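Local structure of A putative transcriptional regulator (Rhodococcus sp., 2HKU) at residues T137-G142 and A167-I172; A28-F33 and V68-A73; S110-T115 and Q178-G183. The protein probably binds DNA as a transcriptional regulator of the TetR family, with an amino-terminal helix-turn-helix domain and an all-helical carboxy-terminal domain. One frame throughout, in Å; residues are numbered along the deposited sequence.

Interaction 1 (T137-G142 and A167-I172); sequences TLHSSG and AFWSAI. With EDO (1,2-ethanediol), chain D.
Trp169 reaches from helix 161-181 to Leu138 and His139 of helix 125-152, a worked case of one large aromatic side chain spanning the gap between two helices. The short segments 137-142 and 167-172 run at 123° to each other, their axes 9.9 Å apart at closest. The side chain begins at Trp169 CB, which lies at the edge of the His139 imidazole, near its plane and 3.6 Å from His139 CD2. The two rings lean obliquely to each other. That edge is offered because His139 CG stands anti to its own carbonyl carbon (chi1 -69°), which carries the ring toward the partner helix. Further along, one face of the indole is covered by Leu138: Leu138 CB sits 4.0 Å from the centroid of the five-membered ring of Trp169, almost on the normal, in a CH-pi contact. Trp169 CE2 shares this cover. Phe168 approaches the opposite face near its rim. At the far end of the six-membered ring, Trp169 CZ2 and CH2 meet Leu138 CD2, the former at 3.8 Å.

The polar edge is occupied by 1,2-ethanediol, probably from the crystallisation liquor. Trp169 NE1 donates to O2 of the diol over 2.9 Å, though the N-H bends to 142°. Ser141 OG donates a hydrogen bond to Leu138 O (2.6 Å), and Glu83 binds the diol as well. Phe173, also on helix 161-181, meets the tryptophan ring, while Gln178 of the second subunit packs on His139.

The contact thus belongs to the helical core of the TetR carboxy-terminal domain, near the subunit interface. Its chemistry is divided: carbon covers both indole faces, while the N-H, at the ring edge, is met by a hydroxyl of the diol.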
ATOM      1  N   THR A 137       7.159  15.083  -1.956  1.00 21.23           N
ATOM      2  CA  THR A 137       7.620  15.378  -3.376  1.00 21.65           C
ATOM      3  C   THR A 137       6.773  14.608  -4.385  1.00 22.06           C
ATOM      4  O   THR A 137       6.454  15.157  -5.458  1.00 23.29           O
ATOM      5  CB  THR A 137       9.101  14.992  -3.581  1.00 18.63           C
ATOM      6  OG1 THR A 137       9.955  15.748  -2.692  1.00 24.53           O
ATOM      7  CG2 THR A 137       9.623  15.238  -5.092  1.00 24.46           C
ATOM      8  N   LEU A 138       6.493  13.297  -4.117  1.00 20.83           N
ATOM      9  CA  LEU A 138       5.592  12.512  -4.996  1.00 20.45           C
ATOM     10  C   LEU A 138       4.247  13.221  -5.058  1.00 19.67           C
ATOM     11  O   LEU A 138       3.675  13.401  -6.142  1.00 17.70           O
ATOM     12  CB  LEU A 138       5.379  11.078  -4.473  1.00 21.29           C
ATOM     13  CG  LEU A 138       6.545  10.112  -4.458  1.00 19.60           C
ATOM     14  CD1 LEU A 138       6.324   8.709  -3.861  1.00 13.35           C
ATOM     15  CD2 LEU A 138       7.018   9.954  -6.010  1.00 19.62           C
ATOM     16  N   HIS A 139       3.725  13.634  -3.904  1.00 17.88           N
ATOM     17  CA  HIS A 139       2.409  14.283  -3.863  1.00 17.79           C
ATOM     18  C   HIS A 139       2.358  15.681  -4.532  1.00 19.69           C
ATOM     19  O   HIS A 139       1.412  15.980  -5.297  1.00 18.86           O
ATOM     20  CB  HIS A 139       1.937  14.414  -2.383  1.00 19.28           C
ATOM     21  CG  HIS A 139       1.587  13.090  -1.725  1.00 22.72           C
ATOM     22  ND1 HIS A 139       1.675  12.881  -0.367  1.00 29.19           N
ATOM     23  CD2 HIS A 139       1.050  11.958  -2.231  1.00 25.59           C
ATOM     24  CE1 HIS A 139       1.255  11.658  -0.069  1.00 24.87           C
ATOM     25  NE2 HIS A 139       0.840  11.087  -1.178  1.00 26.91           N
ATOM     26  N   SER A 140       3.418  16.473  -4.349  1.00 19.45           N
ATOM     27  CA  SER A 140       3.567  17.764  -5.121  1.00 20.89           C
ATOM     28  C   SER A 140       3.656  17.462  -6.611  1.00 21.73           C
ATOM     29  O   SER A 140       3.044  18.146  -7.448  1.00 22.60           O
ATOM     30  CB  SER A 140       4.878  18.516  -4.691  1.00 16.82           C
ATOM     31  OG  SER A 140       4.597  18.936  -3.383  1.00 22.74           O
ATOM     32  N   SER A 141       4.451  16.474  -6.920  1.00 22.22           N
ATOM     33  CA  SER A 141       4.668  16.134  -8.275  1.00 23.93           C
ATOM     34  C   SER A 141       3.317  15.761  -8.936  1.00 26.32           C
ATOM     35  O   SER A 141       3.104  16.087 -10.102  1.00 25.34           O
ATOM     36  CB  SER A 141       5.734  15.034  -8.447  1.00 23.28           C
ATOM     37  OG  SER A 141       5.119  13.744  -8.242  1.00 26.89           O
ATOM     38  N   GLY A 142       2.374  15.181  -8.170  1.00 26.48           N
ATOM     39  CA  GLY A 142       1.119  14.725  -8.760  1.00 24.48           C
ATOM     40  C   GLY A 142       0.164  15.863  -9.003  1.00 27.91           C
ATOM     41  O   GLY A 142      -0.582  15.850 -10.009  1.00 27.10           O
ATOM     42  N   ALA A 167      -4.908  10.910  -3.188  1.00 18.67           N
ATOM     43  CA  ALA A 167      -5.820   9.829  -3.606  1.00 20.90           C
ATOM     44  C   ALA A 167      -5.240   9.053  -4.737  1.00 20.44           C
ATOM     45  O   ALA A 167      -5.347   7.815  -4.782  1.00 21.57           O
ATOM     46  CB  ALA A 167      -7.200  10.419  -4.021  1.00 20.01           C
ATOM     47  N   PHE A 168      -4.551   9.745  -5.634  1.00 18.85           N
ATOM     48  CA  PHE A 168      -3.854   9.075  -6.745  1.00 19.05           C
ATOM     49  C   PHE A 168      -2.649   8.219  -6.165  1.00 18.46           C
ATOM     50  O   PHE A 168      -2.512   7.033  -6.422  1.00 19.57           O
ATOM     51  CB  PHE A 168      -3.305  10.077  -7.774  1.00 18.95           C
ATOM     52  CG  PHE A 168      -2.453   9.365  -8.911  1.00 21.24           C
ATOM     53  CD1 PHE A 168      -3.092   8.727  -9.968  1.00 21.83           C
ATOM     54  CD2 PHE A 168      -1.050   9.334  -8.854  1.00 20.17           C
ATOM     55  CE1 PHE A 168      -2.315   8.065 -10.996  1.00 16.68           C
ATOM     56  CE2 PHE A 168      -0.231   8.717  -9.809  1.00 23.27           C
ATOM     57  CZ  PHE A 168      -0.865   8.013 -10.892  1.00 18.17           C
ATOM     58  N   TRP A 169      -1.780   8.837  -5.387  1.00 18.06           N
ATOM     59  CA  TRP A 169      -0.653   8.087  -4.839  1.00 18.19           C
ATOM     60  C   TRP A 169      -1.011   6.887  -3.913  1.00 18.54           C
ATOM     61  O   TRP A 169      -0.349   5.867  -3.964  1.00 17.85           O
ATOM     62  CB  TRP A 169       0.418   9.031  -4.223  1.00 18.32           C
ATOM     63  CG  TRP A 169       1.367   9.513  -5.352  1.00 20.66           C
ATOM     64  CD1 TRP A 169       1.371  10.748  -5.963  1.00 23.30           C
ATOM     65  CD2 TRP A 169       2.341   8.724  -6.013  1.00 18.90           C
ATOM     66  NE1 TRP A 169       2.309  10.751  -6.993  1.00 22.74           N
ATOM     67  CE2 TRP A 169       2.913   9.514  -7.028  1.00 24.13           C
ATOM     68  CE3 TRP A 169       2.766   7.378  -5.875  1.00 18.82           C
ATOM     69  CZ2 TRP A 169       3.897   9.017  -7.884  1.00 22.64           C
ATOM     70  CZ3 TRP A 169       3.769   6.901  -6.718  1.00 23.05           C
ATOM     71  CH2 TRP A 169       4.369   7.733  -7.652  1.00 20.14           C
ATOM     72  N   SER A 170      -1.934   7.070  -2.975  1.00 16.96           N
ATOM     73  CA  SER A 170      -2.275   5.916  -2.093  1.00 19.64           C
ATOM     74  C   SER A 170      -2.929   4.751  -2.819  1.00 18.65           C
ATOM     75  O   SER A 170      -2.654   3.620  -2.487  1.00 18.62           O
ATOM     76  CB  SER A 170      -3.187   6.356  -0.983  1.00 20.00           C
ATOM     77  OG  SER A 170      -4.265   7.037  -1.551  1.00 27.73           O
ATOM     78  N   ALA A 171      -3.727   5.038  -3.865  1.00 20.39           N
ATOM     79  CA  ALA A 171      -4.187   3.976  -4.854  1.00 20.90           C
ATOM     80  C   ALA A 171      -3.001   3.247  -5.534  1.00 20.75           C
ATOM     81  O   ALA A 171      -2.933   2.001  -5.603  1.00 19.41           O
ATOM     82  CB  ALA A 171      -5.131   4.599  -5.958  1.00 22.10           C
ATOM     83  N   ILE A 172      -2.078   4.042  -6.104  1.00 20.92           N
ATOM     84  CA  ILE A 172      -0.904   3.452  -6.667  1.00 19.89           C
ATOM     85  C   ILE A 172      -0.186   2.495  -5.679  1.00 19.30           C
ATOM     86  O   ILE A 172       0.083   1.369  -6.036  1.00 19.55           O
ATOM     87  CB  ILE A 172       0.081   4.514  -7.301  1.00 20.12           C
ATOM     88  CG1 ILE A 172      -0.581   5.224  -8.531  1.00 19.62           C
ATOM     89  CG2 ILE A 172       1.405   3.862  -7.604  1.00 18.46           C
ATOM     90  CD1 ILE A 172      -0.735   4.335  -9.818  1.00 21.84           C
TER
HETATM   91  C1  EDO D 302       1.305  11.884 -11.105  1.00 27.62           C
HETATM   92  O1  EDO D 302       1.880  12.954 -11.910  1.00 29.15           O
HETATM   93  C2  EDO D 302       2.530  11.146 -10.621  1.00 20.03           C
HETATM   94  O2  EDO D 302       3.035  11.975  -9.542  1.00 27.68           O

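Interaction 2 (A28-F33 and V68-A73); sequences AATELF and VEVACA
Val70 sets its two methyl groups against Ala29, Thr30 and Phe33, and within 68-73 it alone makes the apolar contact. Val70 CG2 meets Ala29 CB at 3.7 Å. Val70 CG1 presses on the backbone of the other helix, 3.6 Å from Thr30 CA, and also arrives in the plane of the Phe33 ring at its edge, 3.9 Å from Phe33 CD2. The branch is spread this way because CG1 lies anti to the backbone N (chi1 161°) and CG2 anti to the carbonyl carbon, which turns CG1 to Thr30 and Phe33 and CG2 to Ala29.

These segments cross at 79°, with 9.6 Å between their axes, and both belong to the TetR-type DNA-binding domain. Helix 21-36 here packs against the long helix 63-87, while Leu32 and Phe33 also touch Ile45 of helix 42-49, part of the predicted helix-turn-helix motif. The Phe33 ring also meets Phe67 edge-to-face.

Polar linkage is indirect. A water donates to Thr30 OG1 over 2.9 Å and to Val70 O over 2.6 Å, joining a side-chain hydroxyl on one helix to a main-chain carbonyl on the other. The same hydroxyl is hydrogen-bonded to Phe26 O one turn earlier, an intrahelical bond that helps fix its rotation. Salt bridges flank the packing, with Glu69 bound to both Arg22 and Arg65.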
ATOM      1  N   ALA A  28      24.796  -0.554  -7.465  1.00 30.54           N
ATOM      2  CA  ALA A  28      24.774  -1.970  -7.224  1.00 29.95           C
ATOM      3  C   ALA A  28      23.590  -2.201  -6.278  1.00 28.68           C
ATOM      4  O   ALA A  28      22.768  -3.069  -6.504  1.00 28.23           O
ATOM      5  CB  ALA A  28      26.042  -2.380  -6.564  1.00 28.54           C
ATOM      6  N   ALA A  29      23.532  -1.369  -5.237  1.00 28.54           N
ATOM      7  CA  ALA A  29      22.425  -1.437  -4.233  1.00 28.29           C
ATOM      8  C   ALA A  29      21.109  -1.348  -4.906  1.00 27.62           C
ATOM      9  O   ALA A  29      20.217  -2.161  -4.632  1.00 27.20           O
ATOM     10  CB  ALA A  29      22.551  -0.346  -3.212  1.00 26.75           C
ATOM     11  N   THR A  30      20.947  -0.390  -5.792  1.00 26.66           N
ATOM     12  CA  THR A  30      19.716  -0.224  -6.488  1.00 26.66           C
ATOM     13  C   THR A  30      19.349  -1.495  -7.246  1.00 28.39           C
ATOM     14  O   THR A  30      18.263  -1.971  -7.142  1.00 28.06           O
ATOM     15  CB  THR A  30      19.738   1.000  -7.431  1.00 26.01           C
ATOM     16  OG1 THR A  30      19.968   2.191  -6.731  1.00 26.74           O
ATOM     17  CG2 THR A  30      18.500   1.132  -8.186  1.00 26.91           C
ATOM     18  N   GLU A  31      20.252  -2.051  -8.019  1.00 29.53           N
ATOM     19  CA  GLU A  31      19.869  -3.243  -8.800  1.00 32.16           C
ATOM     20  C   GLU A  31      19.452  -4.406  -7.909  1.00 27.81           C
ATOM     21  O   GLU A  31      18.487  -5.094  -8.183  1.00 28.01           O
ATOM     22  CB  GLU A  31      21.038  -3.742  -9.691  1.00 31.09           C
ATOM     23  CG  GLU A  31      20.422  -4.593 -10.867  1.00 39.59           C
ATOM     24  CD  GLU A  31      21.452  -5.362 -11.738  1.00 41.47           C
ATOM     25  OE1 GLU A  31      22.698  -5.145 -11.536  1.00 50.83           O
ATOM     26  OE2 GLU A  31      20.996  -6.199 -12.593  1.00 50.33           O
ATOM     27  N   LEU A  32      20.257  -4.644  -6.896  1.00 27.11           N
ATOM     28  CA  LEU A  32      20.123  -5.855  -6.058  1.00 28.04           C
ATOM     29  C   LEU A  32      18.907  -5.760  -5.176  1.00 27.19           C
ATOM     30  O   LEU A  32      18.173  -6.733  -5.051  1.00 26.90           O
ATOM     31  CB  LEU A  32      21.371  -6.075  -5.203  1.00 26.72           C
ATOM     32  CG  LEU A  32      22.488  -6.717  -6.061  1.00 31.17           C
ATOM     33  CD1 LEU A  32      23.807  -6.544  -5.454  1.00 28.64           C
ATOM     34  CD2 LEU A  32      22.247  -8.231  -6.305  1.00 34.31           C
ATOM     35  N   PHE A  33      18.700  -4.579  -4.564  1.00 26.90           N
ATOM     36  CA  PHE A  33      17.458  -4.285  -3.791  1.00 27.23           C
ATOM     37  C   PHE A  33      16.168  -4.338  -4.602  1.00 29.34           C
ATOM     38  O   PHE A  33      15.093  -4.842  -4.116  1.00 29.76           O
ATOM     39  CB  PHE A  33      17.557  -2.891  -3.075  1.00 26.07           C
ATOM     40  CG  PHE A  33      18.508  -2.872  -1.875  1.00 26.57           C
ATOM     41  CD1 PHE A  33      18.714  -4.045  -1.097  1.00 27.80           C
ATOM     42  CD2 PHE A  33      19.178  -1.686  -1.488  1.00 26.07           C
ATOM     43  CE1 PHE A  33      19.588  -4.012  -0.004  1.00 28.87           C
ATOM     44  CE2 PHE A  33      20.034  -1.661  -0.425  1.00 25.44           C
ATOM     45  CZ  PHE A  33      20.240  -2.796   0.330  1.00 27.82           C
ATOM     46  N   VAL A  68      16.954   2.738   2.506  1.00 21.84           N
ATOM     47  CA  VAL A  68      15.952   3.773   2.371  1.00 23.69           C
ATOM     48  C   VAL A  68      16.344   4.811   1.272  1.00 23.61           C
ATOM     49  O   VAL A  68      15.478   5.263   0.497  1.00 22.68           O
ATOM     50  CB  VAL A  68      15.612   4.456   3.796  1.00 24.62           C
ATOM     51  CG1 VAL A  68      14.661   5.627   3.603  1.00 22.32           C
ATOM     52  CG2 VAL A  68      15.051   3.414   4.722  1.00 21.76           C
ATOM     53  N   GLU A  69      17.613   5.230   1.207  1.00 24.12           N
ATOM     54  CA  GLU A  69      17.933   6.214   0.181  1.00 25.72           C
ATOM     55  C   GLU A  69      17.681   5.627  -1.208  1.00 24.47           C
ATOM     56  O   GLU A  69      17.092   6.286  -2.064  1.00 25.45           O
ATOM     57  CB  GLU A  69      19.386   6.660   0.241  1.00 25.15           C
ATOM     58  CG  GLU A  69      19.616   7.645   1.327  1.00 29.25           C
ATOM     59  CD  GLU A  69      20.993   8.210   1.265  1.00 30.80           C
ATOM     60  OE1 GLU A  69      21.640   8.216   0.182  1.00 29.91           O
ATOM     61  OE2 GLU A  69      21.406   8.633   2.317  1.00 32.00           O
ATOM     62  N   VAL A  70      18.132   4.390  -1.423  1.00 24.26           N
ATOM     63  CA  VAL A  70      17.891   3.687  -2.700  1.00 24.19           C
ATOM     64  C   VAL A  70      16.396   3.634  -3.043  1.00 23.66           C
ATOM     65  O   VAL A  70      15.988   3.827  -4.250  1.00 22.22           O
ATOM     66  CB  VAL A  70      18.525   2.239  -2.641  1.00 24.01           C
ATOM     67  CG1 VAL A  70      17.962   1.310  -3.679  1.00 25.00           C
ATOM     68  CG2 VAL A  70      20.072   2.304  -2.696  1.00 28.06           C
ATOM     69  N   ALA A  71      15.565   3.346  -2.001  1.00 21.76           N
ATOM     70  CA  ALA A  71      14.139   3.159  -2.194  1.00 22.21           C
ATOM     71  C   ALA A  71      13.455   4.473  -2.575  1.00 21.98           C
ATOM     72  O   ALA A  71      12.668   4.528  -3.492  1.00 22.42           O
ATOM     73  CB  ALA A  71      13.483   2.537  -0.912  1.00 21.42           C
ATOM     74  N   CYS A  72      13.782   5.533  -1.851  1.00 20.43           N
ATOM     75  CA  CYS A  72      13.367   6.860  -2.187  1.00 21.15           C
ATOM     76  C   CYS A  72      13.769   7.321  -3.628  1.00 19.18           C
ATOM     77  O   CYS A  72      12.937   7.813  -4.329  1.00 22.98           O
ATOM     78  CB  CYS A  72      13.919   7.823  -1.154  1.00 17.51           C
ATOM     79  SG  CYS A  72      13.018   7.503   0.503  1.00 23.09           S
ATOM     80  N   ALA A  73      15.035   7.274  -3.987  1.00 22.80           N
ATOM     81  CA  ALA A  73      15.514   7.572  -5.399  1.00 22.01           C
ATOM     82  C   ALA A  73      14.813   6.746  -6.446  1.00 22.53           C
ATOM     83  O   ALA A  73      14.315   7.277  -7.438  1.00 24.95           O
ATOM     84  CB  ALA A  73      16.989   7.433  -5.495  1.00 24.18           C
TER
HETATM   85  O   HOH W   1      17.599   3.859  -6.329  1.00 22.42           O

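Interaction 3 (S110-T115 and Q178-G183); sequences SVELFT and QKTATG
Gln178 O is gripped by two donors from Thr182, the backbone N at 3.0 Å and the hydroxyl OG1 at 2.5 Å, and this double hold secures the last turn of the helix that carries Thr180 toward Glu112. The turn ends in a Schellman motif, with Gly183 leaving the helix at positive phi. It closes helix 161-181 in the carboxy-terminal domain of this TetR-family protein. Lys179 is tied to Leu104 O through its NZ, and Thr182 packs on Leu135 of the second subunit.

Across the contact, the link is a single polar bond: Thr180 OG1 donates to Glu112 OE1 over 3.1 Å. The two side chains come from opposite directions. The hydroxyl meets the oxygen from above the carboxylate, 52° out of its plane, while Thr180 CG2 lies farther off, 4.1 Å from Glu112 CD. Glu112 can span the distance because CG is anti to the backbone N (chi1 171°) and the chain stays extended beyond it. Glu112 also packs on Val176, and Leu119 of the second subunit packs on it too, placing this surface contact beside the dimer interface. Replacing Glu112 by an alanine would probably leave the Thr180 hydroxyl without its carboxylate mate and open a gap between the two helices where the long side chain now lies.

The main chain of Glu112 has a hydroxyl partner of its own, for Thr115 OG1 donates to Glu112 O at 2.8 Å, tilted only 15° from the carbonyl plane.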
ATOM      1  N   SER A 110      10.086  -0.395  -8.232  1.00 24.46           N
ATOM      2  CA  SER A 110      10.498   0.830  -7.515  1.00 24.50           C
ATOM      3  C   SER A 110       9.476   1.311  -6.480  1.00 23.51           C
ATOM      4  O   SER A 110       9.856   1.618  -5.363  1.00 24.84           O
ATOM      5  CB  SER A 110      10.805   1.933  -8.583  1.00 24.40           C
ATOM      6  OG  SER A 110      11.940   1.513  -9.332  1.00 24.60           O
ATOM      7  N   VAL A 111       8.183   1.387  -6.845  1.00 25.02           N
ATOM      8  CA  VAL A 111       7.100   1.711  -5.869  1.00 25.04           C
ATOM      9  C   VAL A 111       7.117   0.653  -4.743  1.00 24.78           C
ATOM     10  O   VAL A 111       6.924   0.957  -3.539  1.00 24.06           O
ATOM     11  CB  VAL A 111       5.707   1.704  -6.524  1.00 25.39           C
ATOM     12  CG1 VAL A 111       4.591   2.011  -5.513  1.00 26.18           C
ATOM     13  CG2 VAL A 111       5.651   2.696  -7.692  1.00 26.35           C
ATOM     14  N   GLU A 112       7.225  -0.607  -5.143  1.00 23.86           N
ATOM     15  CA  GLU A 112       7.188  -1.698  -4.174  1.00 23.92           C
ATOM     16  C   GLU A 112       8.384  -1.633  -3.196  1.00 22.54           C
ATOM     17  O   GLU A 112       8.210  -1.729  -1.966  1.00 23.52           O
ATOM     18  CB  GLU A 112       7.092  -3.041  -4.890  1.00 24.19           C
ATOM     19  CG  GLU A 112       7.279  -4.219  -3.948  1.00 27.71           C
ATOM     20  CD  GLU A 112       7.406  -5.543  -4.670  1.00 36.21           C
ATOM     21  OE1 GLU A 112       7.088  -5.636  -5.914  1.00 36.91           O
ATOM     22  OE2 GLU A 112       7.828  -6.486  -3.973  1.00 35.79           O
ATOM     23  N   LEU A 113       9.585  -1.400  -3.682  1.00 20.79           N
ATOM     24  CA  LEU A 113      10.672  -1.087  -2.758  1.00 22.60           C
ATOM     25  C   LEU A 113      10.415   0.080  -1.778  1.00 21.49           C
ATOM     26  O   LEU A 113      10.811   0.015  -0.576  1.00 21.32           O
ATOM     27  CB  LEU A 113      11.952  -0.763  -3.533  1.00 23.35           C
ATOM     28  CG  LEU A 113      13.294  -0.747  -2.883  1.00 25.42           C
ATOM     29  CD1 LEU A 113      13.505  -2.181  -2.318  1.00 28.53           C
ATOM     30  CD2 LEU A 113      14.339  -0.456  -3.966  1.00 26.79           C
ATOM     31  N   PHE A 114       9.779   1.152  -2.262  1.00 20.92           N
ATOM     32  CA  PHE A 114       9.587   2.316  -1.435  1.00 20.11           C
ATOM     33  C   PHE A 114       8.501   1.975  -0.396  1.00 20.87           C
ATOM     34  O   PHE A 114       8.595   2.412   0.747  1.00 20.03           O
ATOM     35  CB  PHE A 114       9.067   3.476  -2.297  1.00 20.90           C
ATOM     36  CG  PHE A 114       8.742   4.721  -1.494  1.00 23.14           C
ATOM     37  CD1 PHE A 114       9.722   5.359  -0.728  1.00 20.84           C
ATOM     38  CD2 PHE A 114       7.448   5.272  -1.553  1.00 22.89           C
ATOM     39  CE1 PHE A 114       9.428   6.528  -0.004  1.00 27.01           C
ATOM     40  CE2 PHE A 114       7.143   6.444  -0.877  1.00 23.67           C
ATOM     41  CZ  PHE A 114       8.089   7.085  -0.060  1.00 24.19           C
ATOM     42  N   THR A 115       7.453   1.239  -0.802  1.00 21.81           N
ATOM     43  CA  THR A 115       6.472   0.683   0.205  1.00 22.17           C
ATOM     44  C   THR A 115       7.170  -0.165   1.307  1.00 21.50           C
ATOM     45  O   THR A 115       6.807  -0.041   2.512  1.00 23.82           O
ATOM     46  CB  THR A 115       5.203  -0.073  -0.450  1.00 20.26           C
ATOM     47  OG1 THR A 115       5.617  -1.315  -1.036  1.00 26.39           O
ATOM     48  CG2 THR A 115       4.526   0.792  -1.438  1.00 16.62           C
ATOM     49  N   GLN A 178      -0.862  -5.115  -3.708  1.00 19.55           N
ATOM     50  CA  GLN A 178      -1.760  -6.245  -3.905  1.00 20.68           C
ATOM     51  C   GLN A 178      -1.504  -6.961  -5.189  1.00 22.94           C
ATOM     52  O   GLN A 178      -1.715  -8.174  -5.336  1.00 23.49           O
ATOM     53  CB  GLN A 178      -3.156  -5.736  -3.990  1.00 19.42           C
ATOM     54  CG  GLN A 178      -3.621  -5.295  -2.531  1.00 18.96           C
ATOM     55  CD  GLN A 178      -4.952  -4.748  -2.556  1.00 17.98           C
ATOM     56  OE1 GLN A 178      -5.945  -5.410  -2.124  1.00 25.06           O
ATOM     57  NE2 GLN A 178      -5.067  -3.513  -2.998  1.00 15.82           N
ATOM     58  N   LYS A 179      -1.127  -6.188  -6.187  1.00 24.24           N
ATOM     59  CA  LYS A 179      -0.693  -6.808  -7.460  1.00 25.22           C
ATOM     60  C   LYS A 179       0.466  -7.752  -7.339  1.00 26.60           C
ATOM     61  O   LYS A 179       0.427  -8.870  -7.915  1.00 27.83           O
ATOM     62  CB  LYS A 179      -0.534  -5.719  -8.542  1.00 23.15           C
ATOM     63  CG  LYS A 179       0.095  -6.229  -9.838  1.00 30.18           C
ATOM     64  CD  LYS A 179      -0.429  -5.388 -11.062  1.00 32.24           C
ATOM     65  CE  LYS A 179       0.251  -4.048 -11.050  1.00 31.00           C
ATOM     66  NZ  LYS A 179       1.782  -4.329 -10.987  1.00 36.87           N
ATOM     67  N   THR A 180       1.479  -7.374  -6.559  1.00 29.24           N
ATOM     68  CA  THR A 180       2.658  -8.192  -6.335  1.00 31.38           C
ATOM     69  C   THR A 180       2.387  -9.412  -5.422  1.00 32.76           C
ATOM     70  O   THR A 180       2.823 -10.562  -5.718  1.00 32.69           O
ATOM     71  CB  THR A 180       3.791  -7.316  -5.753  1.00 34.15           C
ATOM     72  OG1 THR A 180       5.047  -7.973  -5.938  1.00 37.95           O
ATOM     73  CG2 THR A 180       3.622  -7.108  -4.216  1.00 33.38           C
ATOM     74  N   ALA A 181       1.625  -9.186  -4.339  1.00 29.46           N
ATOM     75  CA  ALA A 181       1.226 -10.257  -3.494  1.00 30.30           C
ATOM     76  C   ALA A 181       0.374 -11.327  -4.190  1.00 30.46           C
ATOM     77  O   ALA A 181       0.415 -12.457  -3.786  1.00 32.16           O
ATOM     78  CB  ALA A 181       0.477  -9.698  -2.280  1.00 27.13           C
ATOM     79  N   THR A 182      -0.497 -10.933  -5.133  1.00 31.77           N
ATOM     80  CA  THR A 182      -1.481 -11.834  -5.721  1.00 31.93           C
ATOM     81  C   THR A 182      -0.903 -12.489  -6.973  1.00 32.85           C
ATOM     82  O   THR A 182      -1.568 -13.325  -7.600  1.00 32.15           O
ATOM     83  CB  THR A 182      -2.721 -11.081  -6.179  1.00 30.23           C
ATOM     84  OG1 THR A 182      -2.318  -9.987  -6.992  1.00 31.27           O
ATOM     85  CG2 THR A 182      -3.529 -10.581  -4.967  1.00 32.97           C
ATOM     86  N   GLY A 183       0.318 -12.103  -7.284  1.00 34.25           N
ATOM     87  CA  GLY A 183       0.956 -12.474  -8.524  1.00 38.57           C
ATOM     88  C   GLY A 183       0.142 -11.974  -9.718  1.00 40.65           C
ATOM     89  O   GLY A 183      -0.084 -12.717 -10.691  1.00 41.49           O
TER

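In the fold
Interactions 1 and 2 are buried, whereas interaction 3 is a surface contact, and the chemistry differs too: packing carries the first two, with a diol or a water as a polar supplement, and a lone hydroxyl-carboxylate bond carries the third. Interactions 1 and 3 share helix 161-181, belong to the carboxy-terminal domain and both touch the second subunit; in sequence, interaction 1 is nested inside the loop that interaction 3 closes. Interaction 2, in the DNA-binding domain, meets no other chain. Helix 108-120 joins the sets: Phe114 packs on Leu138 of interaction 1 and Cys72 of interaction 2, and Leu113 lies against Phe33 and Ala71.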